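Local coordinates for lipoprotein, putative (Bacillus anthracis, PDB 4NOH), which is of unknown function but, as a putative lipoprotein, probably works at the cell surface and may bind lipid, at residues Ser28-Glu33 / Ile137-Phe142; Lys54-Asn59 / Glu70-Leu75. All blocks are in the same frame, centred on the assembly; numbering follows the deposited sequence.

Interaction 1. Residues Ser28-Glu33 / Ile137-Phe142; sequences SQNKFE and IGLASF
F32 overlaps I137 at the root of its side chain, CB to CB at 4.2 Å, while its ring comes obliquely against the I137 carbonyl, with F32 CD2 3.5 Å from I137 O. With CG beside its own backbone N (chi1 -52°), the ring reaches T51, K54 and M55 of helix 49-57. Two short backbone bonds hold this pair; I137 N to F32 O, at 2.8 Å, is almost straight (177°). N30 and L139 are also a hydrogen-bonded antiparallel pair, and their side chains run side by side, N30 OD1 4.0 Å from L139 CD2. Water 1 donates to N30 OD1 (2.8 Å) and also bonds S28 OG at 3.0 Å; a further bond to S141 OG is doubtful, because that serine is deposited in two conformers. On the other face, A140 and G138 present little bulk beside Q29 and K31, whose ammonium group turns to Q16. The strand axes lie 4.7 Å apart at 174°, adjacent inner strands of the large mixed sheet. One face thus grades from apolar contact at F32 and I137 to water-bridged polar groups at S28, and the backbone bonds, weak only at S28 N to S141 O (3.3 Å), join the strands along both parts.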
loop_
_atom_site.group_PDB
_atom_site.type_symbol
_atom_site.label_atom_id
_atom_site.label_comp_id
_atom_site.label_asym_id
_atom_site.label_seq_id
_atom_site.Cartn_x
_atom_site.Cartn_y
_atom_site.Cartn_z
ATOM N N SER A 28 3.781 13.783 -10.414
ATOM C CA SER A 28 4.712 12.791 -9.937
ATOM C C SER A 28 4.040 11.467 -9.730
ATOM O O SER A 28 2.841 11.410 -9.552
ATOM C CB SER A 28 5.407 13.214 -8.654
ATOM O OG SER A 28 4.540 13.241 -7.556
ATOM N N GLN A 29 4.814 10.405 -9.748
ATOM C CA GLN A 29 4.247 9.104 -9.469
ATOM C C GLN A 29 5.287 8.193 -8.895
ATOM O O GLN A 29 6.477 8.371 -9.086
ATOM C CB GLN A 29 3.590 8.519 -10.712
ATOM C CG GLN A 29 4.551 8.221 -11.818
ATOM C CD GLN A 29 3.887 7.991 -13.187
ATOM O OE1 GLN A 29 4.151 6.992 -13.858
ATOM N NE2 GLN A 29 3.048 8.888 -13.584
ATOM N N ASN A 30 4.805 7.214 -8.161
ATOM C CA ASN A 30 5.619 6.230 -7.487
ATOM C C ASN A 30 4.954 4.876 -7.674
ATOM O O ASN A 30 3.724 4.754 -7.581
ATOM C CB ASN A 30 5.766 6.542 -5.982
ATOM C CG ASN A 30 6.392 7.889 -5.705
ATOM O OD1 ASN A 30 5.732 8.922 -5.775
ATOM N ND2 ASN A 30 7.656 7.875 -5.304
ATOM N N LYS A 31 5.738 3.861 -7.956
ATOM C CA LYS A 31 5.224 2.492 -8.050
ATOM C C LYS A 31 5.928 1.627 -7.016
ATOM O O LYS A 31 7.170 1.633 -6.888
ATOM C CB LYS A 31 5.410 1.914 -9.442
ATOM C CG LYS A 31 4.547 2.602 -10.489
ATOM C CD LYS A 31 4.792 2.044 -11.884
ATOM C CE LYS A 31 6.244 2.215 -12.305
ATOM N NZ LYS A 31 6.418 1.909 -13.754
ATOM N N PHE A 32 5.136 0.881 -6.274
ATOM C CA PHE A 32 5.644 -0.002 -5.223
ATOM C C PHE A 32 5.114 -1.397 -5.502
ATOM O O PHE A 32 3.935 -1.566 -5.785
ATOM C CB PHE A 32 5.161 0.449 -3.831
ATOM C CG PHE A 32 5.412 1.903 -3.510
ATOM C CD1 PHE A 32 6.674 2.349 -3.141
ATOM C CD2 PHE A 32 4.374 2.818 -3.571
ATOM C CE1 PHE A 32 6.900 3.678 -2.860
ATOM C CE2 PHE A 32 4.610 4.161 -3.298
ATOM C CZ PHE A 32 5.871 4.581 -2.943
ATOM N N GLU A 33 5.964 -2.402 -5.424
ATOM C CA GLU A 33 5.534 -3.767 -5.603
ATOM C C GLU A 33 5.190 -4.404 -4.259
ATOM O O GLU A 33 5.827 -4.152 -3.221
ATOM C CB GLU A 33 6.650 -4.582 -6.246
ATOM C CG GLU A 33 6.277 -6.008 -6.544
ATOM C CD GLU A 33 7.466 -6.837 -6.977
ATOM O OE1 GLU A 33 7.854 -6.696 -8.156
ATOM O OE2 GLU A 33 7.988 -7.646 -6.163
ATOM N N ILE A 137 1.231 -1.070 -6.225
ATOM C CA ILE A 137 0.606 0.020 -5.535
ATOM C C ILE A 137 1.180 1.252 -6.167
ATOM O O ILE A 137 2.382 1.485 -6.107
ATOM C CB ILE A 137 0.962 0.043 -4.032
ATOM C CG1 ILE A 137 0.584 -1.269 -3.328
ATOM C CG2 ILE A 137 0.340 1.245 -3.337
ATOM C CD1 ILE A 137 1.484 -1.569 -2.163
ATOM N N GLY A 138 0.320 2.042 -6.782
ATOM C CA GLY A 138 0.747 3.245 -7.441
ATOM C C GLY A 138 0.227 4.494 -6.774
ATOM O O GLY A 138 -0.907 4.548 -6.318
ATOM N N LEU A 139 1.079 5.485 -6.631
ATOM C CA LEU A 139 0.712 6.778 -6.136
ATOM C C LEU A 139 0.886 7.758 -7.282
ATOM O O LEU A 139 1.953 7.856 -7.839
ATOM C CB LEU A 139 1.582 7.210 -4.946
ATOM C CG LEU A 139 1.397 8.670 -4.553
ATOM C CD1 LEU A 139 -0.030 8.918 -4.075
ATOM C CD2 LEU A 139 2.424 9.143 -3.520
ATOM N N ALA A 140 -0.166 8.465 -7.647
ATOM C CA ALA A 140 -0.091 9.528 -8.651
ATOM C C ALA A 140 -0.462 10.861 -7.991
ATOM O O ALA A 140 -1.545 10.989 -7.394
ATOM C CB ALA A 140 -1.033 9.246 -9.788
ATOM N N SER A 141 0.425 11.835 -8.072
ATOM C CA SER A 141 0.185 13.156 -7.522
ATOM C C SER A 141 -0.192 14.055 -8.693
ATOM O O SER A 141 0.588 14.233 -9.614
ATOM C CB SER A 141 1.424 13.638 -6.765
ATOM O OG SER A 141 1.784 12.716 -5.720
ATOM N N PHE A 142 -1.412 14.590 -8.678
ATOM C CA PHE A 142 -1.915 15.384 -9.785
ATOM C C PHE A 142 -1.592 16.859 -9.647
ATOM O O PHE A 142 -1.512 17.385 -8.533
ATOM C CB PHE A 142 -3.423 15.156 -9.928
ATOM C CG PHE A 142 -3.766 13.794 -10.467
ATOM C CD1 PHE A 142 -3.702 12.663 -9.653
ATOM C CD2 PHE A 142 -4.099 13.632 -11.810
ATOM C CE1 PHE A 142 -3.979 11.412 -10.177
ATOM C CE2 PHE A 142 -4.401 12.385 -12.330
ATOM C CZ PHE A 142 -4.314 11.272 -11.521
HETATM O O HOH W 1 3.656 10.614 -6.483
#

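Interaction 2. Residues Lys54-Asn59 / Glu70-Leu75; sequences KMVKEN and EPIKAL
N59 N donates to V56 O at 2.9 Å, and this bond, together with M60 N to M55 O, closes a Schellman motif at the end of helix 49-57. N59 supplies the positive phi (58°) that the motif requires at its C-prime position, which turns the chain away from the helix axis just where it meets residues 70-75. Across the contact, V56 is the buried centre. Its two methyls divide the work: CG1 rests on backbone, 3.7 Å from I72 O and equally 3.7 Å from K73 O, whereas CG2 meets hydrocarbon, 4.0 Å from I72 CG1 and 4.2 Å from L75 CB. The V56 and I72 side chains cross at about a right angle, and both also touch L61 of strand 61-65, the neighbour of strand 68-71. Beyond the helix end, N59 CB packs on the ring of P71, CB to CB at 3.8 Å. The same ring covers the N59 carbonyl, with P71 CB 3.8 Å from N59 O, an oxygen that is buried here with no polar partner in the model. K73 starts away from the helix, but a bend at chi2 (-53°) brings its NZ back to 3.8 Å from N59 CG. No clear hydrogen bond joins the two segments, which implies that their association rests mainly on van der Waals contact.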
loop_
_atom_site.group_PDB
_atom_site.type_symbol
_atom_site.label_atom_id
_atom_site.label_comp_id
_atom_site.label_asym_id
_atom_site.label_seq_id
_atom_site.Cartn_x
_atom_site.Cartn_y
_atom_site.Cartn_z
ATOM N N LYS A 54 10.720 3.003 1.180
ATOM C CA LYS A 54 10.408 4.006 0.131
ATOM C C LYS A 54 8.993 4.580 0.314
ATOM O O LYS A 54 8.767 5.768 0.078
ATOM C CB LYS A 54 10.628 3.401 -1.256
ATOM C CG LYS A 54 12.104 3.171 -1.558
ATOM C CD LYS A 54 12.330 2.330 -2.798
ATOM C CE LYS A 54 13.816 2.176 -3.094
ATOM N NZ LYS A 54 14.019 1.180 -4.166
HETATM N N MSE A 55 8.043 3.748 0.714
HETATM C CA MSE A 55 6.694 4.233 1.007
HETATM C C MSE A 55 6.726 5.237 2.158
HETATM O O MSE A 55 6.015 6.245 2.120
HETATM C CB MSE A 55 5.753 3.097 1.396
HETATM C CG MSE A 55 5.419 2.281 0.198
HETATM SE SE MSE A 55 3.840 1.159 0.597
HETATM C CE MSE A 55 2.442 2.454 0.140
ATOM N N VAL A 56 7.511 4.975 3.193
ATOM C CA VAL A 56 7.643 5.943 4.303
ATOM C C VAL A 56 8.201 7.286 3.798
ATOM O O VAL A 56 7.750 8.332 4.231
ATOM C CB VAL A 56 8.501 5.375 5.456
ATOM C CG1 VAL A 56 8.834 6.435 6.503
ATOM C CG2 VAL A 56 7.779 4.216 6.133
ATOM N N LYS A 57 9.156 7.242 2.869
ATOM C CA LYS A 57 9.722 8.477 2.323
ATOM C C LYS A 57 8.685 9.261 1.537
ATOM O O LYS A 57 8.828 10.485 1.408
ATOM C CB LYS A 57 10.976 8.198 1.495
ATOM C CG LYS A 57 12.165 7.804 2.347
ATOM C CD LYS A 57 13.445 7.617 1.549
ATOM C CE LYS A 57 13.338 6.440 0.595
ATOM N NZ LYS A 57 14.636 6.105 -0.052
ATOM N N GLU A 58 7.630 8.600 1.035
ATOM C CA GLU A 58 6.527 9.317 0.356
ATOM C C GLU A 58 5.368 9.618 1.294
ATOM O O GLU A 58 4.305 10.057 0.849
ATOM C CB GLU A 58 5.989 8.544 -0.848
ATOM C CG GLU A 58 7.060 8.169 -1.829
ATOM C CD GLU A 58 7.880 9.353 -2.271
ATOM O OE1 GLU A 58 7.300 10.445 -2.506
ATOM O OE2 GLU A 58 9.108 9.185 -2.370
ATOM N N ASN A 59 5.562 9.385 2.590
ATOM C CA ASN A 59 4.538 9.638 3.606
ATOM C C ASN A 59 3.277 8.851 3.317
ATOM O O ASN A 59 2.175 9.306 3.622
ATOM C CB ASN A 59 4.221 11.144 3.745
ATOM C CG ASN A 59 5.343 11.934 4.418
ATOM O OD1 ASN A 59 6.433 11.439 4.628
ATOM N ND2 ASN A 59 5.054 13.173 4.769
ATOM N N GLU A 70 -1.994 9.984 10.204
ATOM C CA GLU A 70 -0.730 10.694 10.363
ATOM C C GLU A 70 0.387 9.791 9.834
ATOM O O GLU A 70 0.525 8.660 10.289
ATOM C CB GLU A 70 -0.465 11.025 11.838
ATOM C CG GLU A 70 -1.456 11.987 12.475
ATOM C CD GLU A 70 -1.132 12.296 13.928
ATOM O OE1 GLU A 70 -0.003 11.979 14.383
ATOM O OE2 GLU A 70 -1.995 12.884 14.619
ATOM N N PRO A 71 1.172 10.284 8.860
ATOM C CA PRO A 71 2.249 9.478 8.308
ATOM C C PRO A 71 3.291 9.109 9.332
ATOM O O PRO A 71 3.715 9.967 10.142
ATOM C CB PRO A 71 2.881 10.379 7.249
ATOM C CG PRO A 71 1.823 11.351 6.899
ATOM C CD PRO A 71 1.016 11.559 8.140
ATOM N N ILE A 72 3.686 7.836 9.293
ATOM C CA ILE A 72 4.764 7.372 10.135
ATOM C C ILE A 72 6.029 7.969 9.541
ATOM O O ILE A 72 6.126 8.206 8.333
ATOM C CB ILE A 72 4.806 5.841 10.321
ATOM C CG1 ILE A 72 5.178 5.076 9.043
ATOM C CG2 ILE A 72 3.502 5.368 10.917
ATOM C CD1 ILE A 72 5.314 3.581 9.267
ATOM N N LYS A 73 6.999 8.220 10.412
ATOM C CA LYS A 73 8.248 8.866 10.027
ATOM C C LYS A 73 9.406 7.900 9.912
ATOM O O LYS A 73 10.435 8.224 9.334
ATOM C CB LYS A 73 8.556 9.995 11.016
ATOM C CG LYS A 73 7.484 11.072 11.020
ATOM C CD LYS A 73 7.260 11.569 9.586
ATOM C CE LYS A 73 6.170 12.623 9.461
ATOM N NZ LYS A 73 5.988 12.993 8.029
ATOM N N ALA A 74 9.227 6.705 10.451
ATOM C CA ALA A 74 10.249 5.679 10.374
ATOM C C ALA A 74 9.554 4.361 10.265
ATOM O O ALA A 74 8.447 4.186 10.765
ATOM C CB ALA A 74 11.118 5.697 11.615
ATOM N N LEU A 75 10.181 3.426 9.578
ATOM C CA LEU A 75 9.634 2.102 9.494
ATOM C C LEU A 75 10.169 1.355 10.697
ATOM O O LEU A 75 11.370 1.449 10.981
ATOM C CB LEU A 75 10.133 1.407 8.240
ATOM C CG LEU A 75 9.529 0.046 7.969
ATOM C CD1 LEU A 75 8.062 0.177 7.583
ATOM C CD2 LEU A 75 10.331 -0.604 6.855
#

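How the interactions relate
Interaction 2 is nested inside the loop closed by interaction 1: the chain runs through 28-33, then 54-59 and 70-75, and returns at 137-142. Their centres lie 14 Å apart, and they touch directly. F32 CD1 is 3.6 Å from CG of the selenomethionine M55, and N30 ND2 is 3.4 Å from E58 CD, both as packing contacts. Interaction 1 joins inner strands 26-39 and 134-142 of the large mixed sheet; interaction 2 joins the end of helix 49-57 to strand 68-71 of the small three-stranded sheet and the loop after it. The helix and its C-terminal turn thus touch strand 26-39 as well as residues 70-75, so F32 of interaction 1 packs on the same helix whose end carries interaction 2.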